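Local atomic coordinates of molybdopterin adenylyltransferase (Pyrococcus furiosus, PDB entry 4LHB), a protein that catalyses the adenylylation of molybdopterin with ATP, a step in the biosynthesis of the molybdenum cofactor. Residues P53-E58 / T168-I173. Sequence-based numbering, arbitrary orientation.
Sequences PLIIEE and TGLEII
Leu170 reaches across from helix 163-184 and sets one methyl branch, CD1, against Leu54, Ile55 and Glu58 of helix 51-60, a helix-helix contact on one face of the mixed sheet in the alpha/beta fold of the MoaB/Mog family. The two segments run nearly parallel, their axes 25° apart and 10.8 Å from each other at closest approach, and Leu170 is the sole residue of 168-173 that touches 53-58. On the inner side it meets Ile55, both residues being buried: CD1 lies 4.0 Å from Ile55 CA and 4.1 Å from Ile55 CG1, while CD2 comes only to that CA, at 4.2 Å. With CG anti to its carbonyl carbon (chi1 -77°), Leu170 extends toward the opposite helix and crosses the Ile55 side chain at about a right angle. Ile55 also packs on Val35 of strand 32-38, tying helix 51-60 to the sheet, and on Val166 of the partner helix.

The outer side, with Leu54 and Glu58 partly exposed, borders solvent and is more polar. Glu58 contributes its aliphatic part, CG standing 4.0 Å from Leu170 CD1, and a bend at chi2 (-76°) carries the carboxylate away from the leucine. There OE1 forms salt bridges with Lys174 and Lys61, the former an ionic link between the two helices beside their apolar contact. Leu54, also touching Lys167, lies against the leucine with its branch carbon CG 3.9 Å from Leu170 CD1.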
ATOM      1  N   PRO C  53      27.072   5.867 -20.983  1.00 51.38           N
ATOM      2  CA  PRO C  53      28.487   5.498 -21.256  1.00 46.23           C
ATOM      3  C   PRO C  53      29.415   5.642 -20.073  1.00 39.69           C
ATOM      4  O   PRO C  53      30.287   4.788 -19.889  1.00 37.52           O
ATOM      5  CB  PRO C  53      28.887   6.471 -22.386  1.00 44.76           C
ATOM      6  CG  PRO C  53      27.595   6.668 -23.113  1.00 48.32           C
ATOM      7  CD  PRO C  53      26.553   6.793 -22.020  1.00 47.08           C
ATOM      8  N   LEU C  54      29.240   6.696 -19.286  1.00 36.72           N
ATOM      9  CA  LEU C  54      29.999   6.811 -18.053  1.00 40.04           C
ATOM     10  C   LEU C  54      29.765   5.555 -17.172  1.00 42.08           C
ATOM     11  O   LEU C  54      30.722   4.863 -16.820  1.00 44.44           O
ATOM     12  CB  LEU C  54      29.638   8.091 -17.305  1.00 39.49           C
ATOM     13  CG  LEU C  54      30.342   8.306 -15.961  1.00 42.78           C
ATOM     14  CD1 LEU C  54      31.862   8.060 -16.069  1.00 39.62           C
ATOM     15  CD2 LEU C  54      30.012   9.719 -15.447  1.00 40.89           C
ATOM     16  N   ILE C  55      28.499   5.246 -16.873  1.00 39.23           N
ATOM     17  CA  ILE C  55      28.130   4.053 -16.087  1.00 38.80           C
ATOM     18  C   ILE C  55      28.780   2.809 -16.669  1.00 40.47           C
ATOM     19  O   ILE C  55      29.288   1.981 -15.918  1.00 42.85           O
ATOM     20  CB  ILE C  55      26.577   3.835 -15.960  1.00 35.84           C
ATOM     21  CG1 ILE C  55      25.884   4.993 -15.216  1.00 37.44           C
ATOM     22  CG2 ILE C  55      26.201   2.564 -15.221  1.00 31.88           C
ATOM     23  CD1 ILE C  55      24.423   5.162 -15.612  1.00 35.68           C
ATOM     24  N   ILE C  56      28.763   2.672 -17.991  1.00 39.58           N
ATOM     25  CA  ILE C  56      29.336   1.489 -18.630  1.00 40.77           C
ATOM     26  C   ILE C  56      30.862   1.454 -18.432  1.00 42.57           C
ATOM     27  O   ILE C  56      31.435   0.408 -18.224  1.00 43.15           O
ATOM     28  CB  ILE C  56      29.017   1.435 -20.141  1.00 39.57           C
ATOM     29  CG1 ILE C  56      27.520   1.249 -20.372  1.00 37.21           C
ATOM     30  CG2 ILE C  56      29.752   0.291 -20.861  1.00 34.05           C
ATOM     31  CD1 ILE C  56      27.115   1.679 -21.763  1.00 35.70           C
ATOM     32  N   GLU C  57      31.502   2.603 -18.509  1.00 45.88           N
ATOM     33  CA  GLU C  57      32.936   2.679 -18.345  1.00 48.64           C
ATOM     34  C   GLU C  57      33.277   2.249 -16.947  1.00 50.56           C
ATOM     35  O   GLU C  57      34.057   1.324 -16.764  1.00 51.28           O
ATOM     36  CB  GLU C  57      33.423   4.103 -18.571  1.00 53.84           C
ATOM     37  CG  GLU C  57      34.900   4.249 -18.894  1.00 57.83           C
ATOM     38  CD  GLU C  57      35.270   5.705 -19.165  1.00 65.26           C
ATOM     39  OE1 GLU C  57      35.873   5.990 -20.224  1.00 72.15           O
ATOM     40  OE2 GLU C  57      34.932   6.579 -18.330  1.00 70.41           O
ATOM     41  N   GLU C  58      32.659   2.900 -15.961  1.00 50.49           N
ATOM     42  CA  GLU C  58      33.001   2.682 -14.571  1.00 46.17           C
ATOM     43  C   GLU C  58      32.731   1.286 -14.079  1.00 46.65           C
ATOM     44  O   GLU C  58      33.534   0.708 -13.327  1.00 48.48           O
ATOM     45  CB  GLU C  58      32.264   3.653 -13.701  1.00 46.58           C
ATOM     46  CG  GLU C  58      32.784   5.066 -13.877  1.00 53.28           C
ATOM     47  CD  GLU C  58      34.120   5.319 -13.186  1.00 55.39           C
ATOM     48  OE1 GLU C  58      34.588   4.485 -12.374  1.00 55.75           O
ATOM     49  OE2 GLU C  58      34.685   6.388 -13.446  1.00 64.44           O
ATOM     50  N   THR C 168      28.091  10.573  -8.428  1.00 35.90           N
ATOM     51  CA  THR C 168      27.892  10.322  -7.005  1.00 35.76           C
ATOM     52  C   THR C 168      27.277   8.941  -6.798  1.00 37.01           C
ATOM     53  O   THR C 168      27.688   8.209  -5.904  1.00 40.27           O
ATOM     54  CB  THR C 168      26.998  11.375  -6.349  1.00 40.17           C
ATOM     55  OG1 THR C 168      27.226  12.657  -6.957  1.00 48.33           O
ATOM     56  CG2 THR C 168      27.293  11.492  -4.871  1.00 44.85           C
ATOM     57  N   GLY C 169      26.319   8.550  -7.641  1.00 34.07           N
ATOM     58  CA  GLY C 169      25.748   7.190  -7.555  1.00 34.40           C
ATOM     59  C   GLY C 169      26.744   6.057  -7.818  1.00 33.88           C
ATOM     60  O   GLY C 169      26.756   4.989  -7.145  1.00 27.16           O
ATOM     61  N   LEU C 170      27.590   6.304  -8.805  1.00 34.29           N
ATOM     62  CA  LEU C 170      28.654   5.367  -9.137  1.00 34.16           C
ATOM     63  C   LEU C 170      29.660   5.189  -7.992  1.00 34.90           C
ATOM     64  O   LEU C 170      30.134   4.088  -7.729  1.00 35.26           O
ATOM     65  CB  LEU C 170      29.342   5.799 -10.422  1.00 32.15           C
ATOM     66  CG  LEU C 170      28.529   5.477 -11.674  1.00 32.31           C
ATOM     67  CD1 LEU C 170      29.080   6.218 -12.895  1.00 29.43           C
ATOM     68  CD2 LEU C 170      28.415   3.977 -11.902  1.00 29.84           C
ATOM     69  N   GLU C 171      29.979   6.240  -7.280  1.00 38.22           N
ATOM     70  CA  GLU C 171      30.847   6.046  -6.141  1.00 44.34           C
ATOM     71  C   GLU C 171      30.238   4.937  -5.233  1.00 44.23           C
ATOM     72  O   GLU C 171      30.932   4.024  -4.758  1.00 40.73           O
ATOM     73  CB  GLU C 171      30.983   7.352  -5.364  1.00 54.33           C
ATOM     74  CG  GLU C 171      32.269   8.161  -5.537  1.00 61.92           C
ATOM     75  CD  GLU C 171      32.537   9.034  -4.289  1.00 70.81           C
ATOM     76  OE1 GLU C 171      32.569   8.482  -3.148  1.00 59.62           O
ATOM     77  OE2 GLU C 171      32.707  10.276  -4.435  1.00 75.70           O
ATOM     78  N   ILE C 172      28.915   5.007  -5.037  1.00 42.48           N
ATOM     79  CA  ILE C 172      28.239   4.152  -4.053  1.00 35.81           C
ATOM     80  C   ILE C 172      28.091   2.733  -4.556  1.00 31.79           C
ATOM     81  O   ILE C 172      28.321   1.772  -3.819  1.00 31.05           O
ATOM     82  CB  ILE C 172      26.906   4.779  -3.558  1.00 34.28           C
ATOM     83  CG1 ILE C 172      27.170   6.165  -2.959  1.00 33.40           C
ATOM     84  CG2 ILE C 172      26.242   3.919  -2.500  1.00 28.84           C
ATOM     85  CD1 ILE C 172      25.925   7.004  -2.811  1.00 34.40           C
ATOM     86  N   ILE C 173      27.745   2.589  -5.819  1.00 33.04           N
ATOM     87  CA  ILE C 173      27.610   1.258  -6.413  1.00 32.38           C
ATOM     88  C   ILE C 173      28.950   0.518  -6.423  1.00 33.67           C
ATOM     89  O   ILE C 173      29.011  -0.628  -5.980  1.00 34.05           O
ATOM     90  CB  ILE C 173      27.007   1.343  -7.834  1.00 32.45           C
ATOM     91  CG1 ILE C 173      25.613   1.985  -7.766  1.00 34.24           C
ATOM     92  CG2 ILE C 173      26.911  -0.033  -8.506  1.00 29.86           C
ATOM     93  CD1 ILE C 173      25.207   2.695  -9.034  1.00 32.88           C
TER